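Local structure of KLLA0C04147p (Kluyveromyces lactis, 5H2D) at residues Ser95-Arg98 / Leu99-Ala103; Tyr131-Asp135 / Lys136-Phe140; Thr331-Ala334 / Val335-Ala339. The protein binds ergosterol in the oxysterol-binding (ORD) domain that forms this chain, and probably transfers sterols as other OSBP-family proteins do. One frame throughout, in Å; residues are numbered along the deposited sequence.

Contact 1: Ser95-Arg98 / Leu99-Ala103; sequences STLR and LLYVA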
# COMPACT_ATOMS: atom_id res chain seq x y z
N SER A 95 9.53 21.51 -9.86
CA SER A 95 9.82 20.14 -9.44
C SER A 95 9.78 19.97 -7.93
O SER A 95 9.42 18.89 -7.44
CB SER A 95 11.17 19.68 -9.99
OG SER A 95 12.24 20.44 -9.45
N THR A 96 10.15 21.01 -7.17
CA THR A 96 10.13 20.89 -5.71
C THR A 96 8.71 20.83 -5.17
O THR A 96 8.48 20.22 -4.12
CB THR A 96 10.90 22.03 -5.05
OG1 THR A 96 10.20 23.27 -5.23
CG2 THR A 96 12.30 22.14 -5.63
N LEU A 97 7.76 21.47 -5.85
CA LEU A 97 6.35 21.38 -5.48
C LEU A 97 5.76 20.03 -5.89
O LEU A 97 4.93 19.47 -5.17
CB LEU A 97 5.57 22.54 -6.11
CG LEU A 97 4.06 22.64 -5.83
CD1 LEU A 97 3.77 22.72 -4.34
CD2 LEU A 97 3.45 23.84 -6.56
N ARG A 98 6.19 19.48 -7.03
CA ARG A 98 5.85 18.09 -7.31
C ARG A 98 6.32 17.19 -6.18
O ARG A 98 5.58 16.31 -5.72
CB ARG A 98 6.45 17.65 -8.64
CG ARG A 98 5.98 18.48 -9.82
CD ARG A 98 6.09 17.74 -11.15
NE ARG A 98 7.48 17.56 -11.58
CZ ARG A 98 8.17 18.47 -12.26
NH1 ARG A 98 9.43 18.24 -12.61
NH2 ARG A 98 7.59 19.62 -12.57
N LEU A 99 7.55 17.40 -5.70
CA LEU A 99 8.08 16.57 -4.62
C LEU A 99 7.27 16.74 -3.34
O LEU A 99 7.03 15.77 -2.62
CB LEU A 99 9.55 16.88 -4.38
CG LEU A 99 10.25 16.08 -3.28
CD1 LEU A 99 9.95 14.57 -3.41
CD2 LEU A 99 11.75 16.32 -3.25
N LEU A 100 6.85 17.97 -3.03
CA LEU A 100 6.02 18.18 -1.85
C LEU A 100 4.78 17.29 -1.89
O LEU A 100 4.42 16.64 -0.89
CB LEU A 100 5.62 19.65 -1.74
CG LEU A 100 4.62 20.00 -0.62
CD1 LEU A 100 5.24 19.77 0.76
CD2 LEU A 100 4.12 21.43 -0.78
N TYR A 101 4.10 17.27 -3.03
CA TYR A 101 2.87 16.49 -3.13
C TYR A 101 3.16 14.99 -3.19
O TYR A 101 2.38 14.20 -2.64
CB TYR A 101 2.04 16.98 -4.31
CG TYR A 101 1.20 18.19 -3.95
CD1 TYR A 101 1.81 19.40 -3.62
CD2 TYR A 101 -0.18 18.13 -3.93
CE1 TYR A 101 1.05 20.50 -3.26
CE2 TYR A 101 -0.94 19.23 -3.58
CZ TYR A 101 -0.32 20.42 -3.26
OH TYR A 101 -1.05 21.53 -2.91
N VAL A 102 4.26 14.58 -3.82
CA VAL A 102 4.69 13.18 -3.74
C VAL A 102 4.90 12.79 -2.28
O VAL A 102 4.43 11.73 -1.83
CB VAL A 102 5.96 12.94 -4.58
CG1 VAL A 102 6.62 11.61 -4.21
CG2 VAL A 102 5.64 12.96 -6.06
N ALA A 103 5.61 13.63 -1.52
CA ALA A 103 5.88 13.34 -0.12
C ALA A 103 4.60 13.20 0.67
O ALA A 103 4.45 12.28 1.48
CB ALA A 103 6.75 14.43 0.49
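Leu97 CD1 touches two side chains of the next turn, Leu100 CD2 at 3.8 Å and Tyr101 CE1 at 3.7 Å. Leu97 turns CG opposite its backbone N (chi1 -179°), which lays the branch beside its own carbonyl carbon and level with Tyr101, whose ring runs alongside it and points the same way. Lower on that ring, CD1 of Tyr101 lies 3.5 Å from Leu97 O, approaching it obliquely. These are the first two turns of helix 95-108, held by successive i to i+4 bonds. Tyr101 N reaches Leu97 O at 3.2 Å, and Val102 N reaches Arg98 O at 2.9 Å with a nearly straight N-H...O of 167°. An alanine in place of Tyr101 is likely to leave Leu97 CD1 without its ring neighbour and open a gap beside Phe92, whose ring also meets the tyrosine. The Arg98 chain bends at chi3 and doubles back, so that Ser95 CA lies over the centre of one guanidinium face; its NE makes a salt bridge with Glu199 and NH2 bonds to Phe92 O. Ser95 OG bonds to Asp235, while Thr96 OG1 is bonded to Asp94 OD1 and Trp267 NE1. Leu99 and Val102 rest on Tyr201 of strand 199-203, and Leu100 on Phe269 of strand 265-272.

Contact 2: Tyr131-Asp135 / Lys136-Phe140; sequences YSRPD and KSYRF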
# COMPACT_ATOMS: atom_id res chain seq x y z
N TYR A 131 -6.68 -4.40 -9.11
CA TYR A 131 -7.66 -3.38 -8.75
C TYR A 131 -7.48 -2.21 -9.71
O TYR A 131 -6.43 -1.55 -9.72
CB TYR A 131 -7.47 -2.94 -7.30
CG TYR A 131 -8.43 -1.91 -6.75
CD1 TYR A 131 -9.68 -2.29 -6.27
CD2 TYR A 131 -8.06 -0.57 -6.63
CE1 TYR A 131 -10.55 -1.36 -5.72
CE2 TYR A 131 -8.92 0.37 -6.07
CZ TYR A 131 -10.16 -0.03 -5.63
OH TYR A 131 -11.00 0.89 -5.07
N SER A 132 -8.50 -1.95 -10.54
CA SER A 132 -8.46 -0.82 -11.44
C SER A 132 -9.58 0.15 -11.08
O SER A 132 -10.63 -0.25 -10.57
CB SER A 132 -8.60 -1.27 -12.90
OG SER A 132 -7.52 -2.10 -13.27
N ARG A 133 -9.33 1.43 -11.34
CA ARG A 133 -10.31 2.48 -11.05
C ARG A 133 -10.54 3.26 -12.33
O ARG A 133 -9.79 4.19 -12.65
CB ARG A 133 -9.82 3.37 -9.91
CG ARG A 133 -9.93 2.70 -8.52
CD ARG A 133 -11.37 2.55 -8.06
NE ARG A 133 -11.97 3.85 -7.81
CZ ARG A 133 -12.05 4.44 -6.63
NH1 ARG A 133 -11.59 3.83 -5.54
NH2 ARG A 133 -12.60 5.64 -6.52
N PRO A 134 -11.58 2.90 -13.09
CA PRO A 134 -11.87 3.65 -14.33
C PRO A 134 -12.04 5.14 -14.07
O PRO A 134 -11.61 5.96 -14.90
CB PRO A 134 -13.18 3.01 -14.82
CG PRO A 134 -13.21 1.64 -14.19
CD PRO A 134 -12.52 1.79 -12.87
N ASP A 135 -12.63 5.50 -12.93
CA ASP A 135 -12.88 6.90 -12.60
C ASP A 135 -11.60 7.67 -12.30
O ASP A 135 -11.62 8.90 -12.34
CB ASP A 135 -13.84 6.99 -11.40
CG ASP A 135 -13.34 6.25 -10.16
OD1 ASP A 135 -12.80 5.13 -10.31
OD2 ASP A 135 -13.50 6.78 -9.05
N LYS A 136 -10.50 6.97 -12.00
CA LYS A 136 -9.22 7.58 -11.71
C LYS A 136 -8.16 7.25 -12.76
O LYS A 136 -7.04 7.76 -12.68
CB LYS A 136 -8.72 7.13 -10.33
CG LYS A 136 -9.70 7.36 -9.20
CD LYS A 136 -10.06 8.84 -9.08
CE LYS A 136 -10.95 9.10 -7.89
NZ LYS A 136 -10.20 9.06 -6.61
N SER A 137 -8.48 6.40 -13.72
CA SER A 137 -7.58 6.00 -14.81
C SER A 137 -6.32 5.31 -14.31
O SER A 137 -5.26 5.43 -14.93
CB SER A 137 -7.22 7.20 -15.68
OG SER A 137 -8.37 7.67 -16.37
N TYR A 138 -6.39 4.52 -13.23
CA TYR A 138 -5.22 3.73 -12.85
C TYR A 138 -5.56 2.25 -12.73
O TYR A 138 -6.72 1.86 -12.54
CB TYR A 138 -4.57 4.24 -11.54
CG TYR A 138 -5.31 4.03 -10.23
CD1 TYR A 138 -5.44 2.76 -9.68
CD2 TYR A 138 -5.81 5.11 -9.51
CE1 TYR A 138 -6.09 2.57 -8.47
CE2 TYR A 138 -6.45 4.93 -8.29
CZ TYR A 138 -6.59 3.65 -7.77
OH TYR A 138 -7.22 3.48 -6.56
N ARG A 139 -4.52 1.43 -12.85
CA ARG A 139 -4.60 -0.01 -12.65
C ARG A 139 -3.50 -0.41 -11.68
O ARG A 139 -2.36 0.04 -11.82
CB ARG A 139 -4.48 -0.78 -13.97
CG ARG A 139 -3.11 -0.71 -14.64
CD ARG A 139 -3.16 -1.34 -16.03
NE ARG A 139 -1.82 -1.60 -16.53
CZ ARG A 139 -1.54 -2.06 -17.75
NH1 ARG A 139 -2.52 -2.28 -18.62
NH2 ARG A 139 -0.28 -2.28 -18.10
N PHE A 140 -3.86 -1.24 -10.71
CA PHE A 140 -2.95 -1.78 -9.70
C PHE A 140 -2.90 -3.29 -9.84
O PHE A 140 -3.94 -3.94 -9.98
CB PHE A 140 -3.43 -1.42 -8.28
CG PHE A 140 -2.71 -2.15 -7.17
CD1 PHE A 140 -1.57 -1.60 -6.59
CD2 PHE A 140 -3.19 -3.37 -6.69
CE1 PHE A 140 -0.92 -2.27 -5.56
CE2 PHE A 140 -2.54 -4.03 -5.66
CZ PHE A 140 -1.41 -3.47 -5.09
O HOH W 1 -10.50 9.19 -15.36
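Arg133 O is gripped by three backbone donors: Lys136 N at 2.9 Å, Ser137 N at 2.8 Å in a weak, bent bond, and Tyr138 N in a longer, weak one. Lys136 N stands well above the carbonyl plane, 59° out of it. Beyond the turn, Arg133 N returns a nearly straight bond to Tyr138 O at 2.9 Å, and Tyr131 pairs with Phe140 through bonds in both directions.

The Arg133 side chain folds at chi2 and chi3 and takes Asp135 side-on, NE to OD1 and NH2 to OD2, each 2.9 Å and almost exactly in the guanidinium plane, both oxygens using their syn lone pairs. Its remaining nitrogen, NH1, bonds to Tyr131 OH at 3.0 Å, so three bonds fix the rotation of the group; Tyr131 OH is also bonded to Thr336 OG1. Arg133 CB lies over one face of the Tyr138 ring, 4.0 Å from its centroid, a CH-pi contact. Tyr138 sets CG between its backbone N and carbonyl carbon (chi1 70°), bringing the ring back across to Arg133; its OH meets the edge of the Tyr131 ring in plane, 3.6 Å from CE2. Lys136 runs beside Arg133 with its NZ 4.2 Å from Arg133 NH2, a like-charge approach that the neighbouring Asp135 carboxylate probably eases. On the other face Ser132 OG, bonded to Ser21 O, touches Arg139 CB, and the Arg139 guanidinium bonds to Ser21 OG and forms salt bridges with Glu19 and Glu157. A water joins Ser137 OG to Asp135 O, the latter weakly. With Ser137 and Tyr138 both facing Arg133, and Ser137 in a left-handed backbone conformation, the turn of the hairpin 128-133/138-146 runs into a G1 beta bulge.

Contact 3: Thr331-Ala334 / Val335-Ala339; sequences TKFA and VTLNA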
# COMPACT_ATOMS: atom_id res chain seq x y z
N THR A 331 -11.85 0.96 6.42
CA THR A 331 -12.16 2.23 5.76
C THR A 331 -13.10 2.00 4.59
O THR A 331 -13.26 0.89 4.09
CB THR A 331 -10.89 2.90 5.23
OG1 THR A 331 -10.27 2.04 4.26
CG2 THR A 331 -9.91 3.22 6.36
N LYS A 332 -13.72 3.09 4.12
CA LYS A 332 -14.51 3.01 2.89
C LYS A 332 -13.68 2.45 1.75
O LYS A 332 -14.13 1.57 1.00
CB LYS A 332 -15.03 4.40 2.50
CG LYS A 332 -16.19 4.93 3.31
CD LYS A 332 -16.97 5.97 2.47
CE LYS A 332 -17.01 7.35 3.11
NZ LYS A 332 -15.68 8.03 3.09
N PHE A 333 -12.45 2.95 1.59
CA PHE A 333 -11.61 2.48 0.50
C PHE A 333 -11.31 1.00 0.65
O PHE A 333 -11.38 0.24 -0.32
CB PHE A 333 -10.31 3.29 0.43
CG PHE A 333 -9.45 2.95 -0.75
CD1 PHE A 333 -9.74 3.45 -2.02
CD2 PHE A 333 -8.31 2.15 -0.60
CE1 PHE A 333 -8.94 3.14 -3.10
CE2 PHE A 333 -7.52 1.84 -1.68
CZ PHE A 333 -7.82 2.35 -2.93
N ALA A 334 -10.98 0.56 1.87
CA ALA A 334 -10.66 -0.85 2.06
C ALA A 334 -11.86 -1.74 1.76
O ALA A 334 -11.68 -2.84 1.25
CB ALA A 334 -10.15 -1.09 3.49
N VAL A 335 -13.07 -1.26 2.05
CA VAL A 335 -14.27 -2.03 1.73
C VAL A 335 -14.37 -2.32 0.23
O VAL A 335 -14.92 -3.36 -0.17
CB VAL A 335 -15.52 -1.29 2.26
CG1 VAL A 335 -16.80 -1.89 1.65
CG2 VAL A 335 -15.58 -1.42 3.77
N THR A 336 -13.81 -1.45 -0.62
CA THR A 336 -13.92 -1.69 -2.06
C THR A 336 -13.01 -2.81 -2.56
O THR A 336 -13.23 -3.32 -3.67
CB THR A 336 -13.62 -0.43 -2.88
OG1 THR A 336 -12.21 -0.15 -2.87
CG2 THR A 336 -14.41 0.77 -2.38
N LEU A 337 -12.00 -3.21 -1.79
CA LEU A 337 -10.89 -3.95 -2.37
C LEU A 337 -11.21 -5.43 -2.56
O LEU A 337 -10.91 -6.00 -3.61
CB LEU A 337 -9.65 -3.81 -1.48
CG LEU A 337 -9.06 -2.40 -1.44
CD1 LEU A 337 -7.94 -2.31 -0.41
CD2 LEU A 337 -8.57 -1.97 -2.80
N ASN A 338 -11.78 -6.08 -1.54
CA ASN A 338 -12.09 -7.50 -1.62
C ASN A 338 -13.50 -7.77 -2.13
O ASN A 338 -14.08 -8.81 -1.81
CB ASN A 338 -11.89 -8.17 -0.26
CG ASN A 338 -11.63 -9.66 -0.40
OD1 ASN A 338 -10.91 -10.09 -1.29
ND2 ASN A 338 -12.26 -10.47 0.46
N ALA A 339 -14.06 -6.86 -2.92
CA ALA A 339 -15.44 -7.01 -3.39
C ALA A 339 -15.51 -8.00 -4.55
O ALA A 339 -14.84 -7.79 -5.56
CB ALA A 339 -15.98 -5.66 -3.85
O HOH W 2 -12.64 -5.41 1.19
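Thr331 is the N-cap of short helix 332-337: its OG1 accepts from Ala334 N at 2.9 Å, and its O takes the first i to i+4 bond, from Val335 N, at 3.0 Å. Val335 CG2 lies against the same Thr331 O. Phe333 O receives two bonds from a single residue. Thr336 OG1 donates to it at 2.7 Å in the carbonyl plane, whereas Thr336 N comes from above that plane, 60° out of it, at 3.0 Å. The hydroxyl is placed there by a chi1 of 73°, which puts OG1 between the backbone N and carbonyl carbon and folds it back toward the preceding turn. OG1 also lies over one face of the Phe333 ring. Leu337 closes the same side: its CD2 branch meets Phe333 CE2 at 4.1 Å, and the two side chains slant across each other as they reach toward strand 128-133, where Phe333 touches Arg133 and Leu337 touches Tyr131 and Phe129. Leu337 N bonds to Ala334 O at 3.1 Å. A water then accepts from Asn338 N at 2.9 Å and lies close to Ala334 O, filling in where the backbone moves away. The Leu337 side chain is about 10 Å from the bound ergosterol. Bonds from Thr336 N to Phe333 O and Leu337 N to Ala334 O, both i to i+3, give the C-terminal end of this capped helix a 3-10 character.

The three contacts follow one another along the chain in series; none encloses or crosses another, and each is local. Contact 1 lies within helix 95-108, which packs on strands 199-203, 236-241 and 265-272; the nearest atoms of contact 1 are about 14 Å from contact 2 and about 15 Å from contact 3. Contact 2 closes the turn between strands 128-133 and 138-146. About 190 residues later, helix 332-337 of contact 3 returns to that hairpin: Tyr131 OH probably hydrogen-bonds to Thr336 OG1 at 2.7 Å, Tyr131 CE1 packs on Leu337 CD2 at 3.6 Å, and Arg133 NH1 lies 3.7 Å from Phe333 CE1.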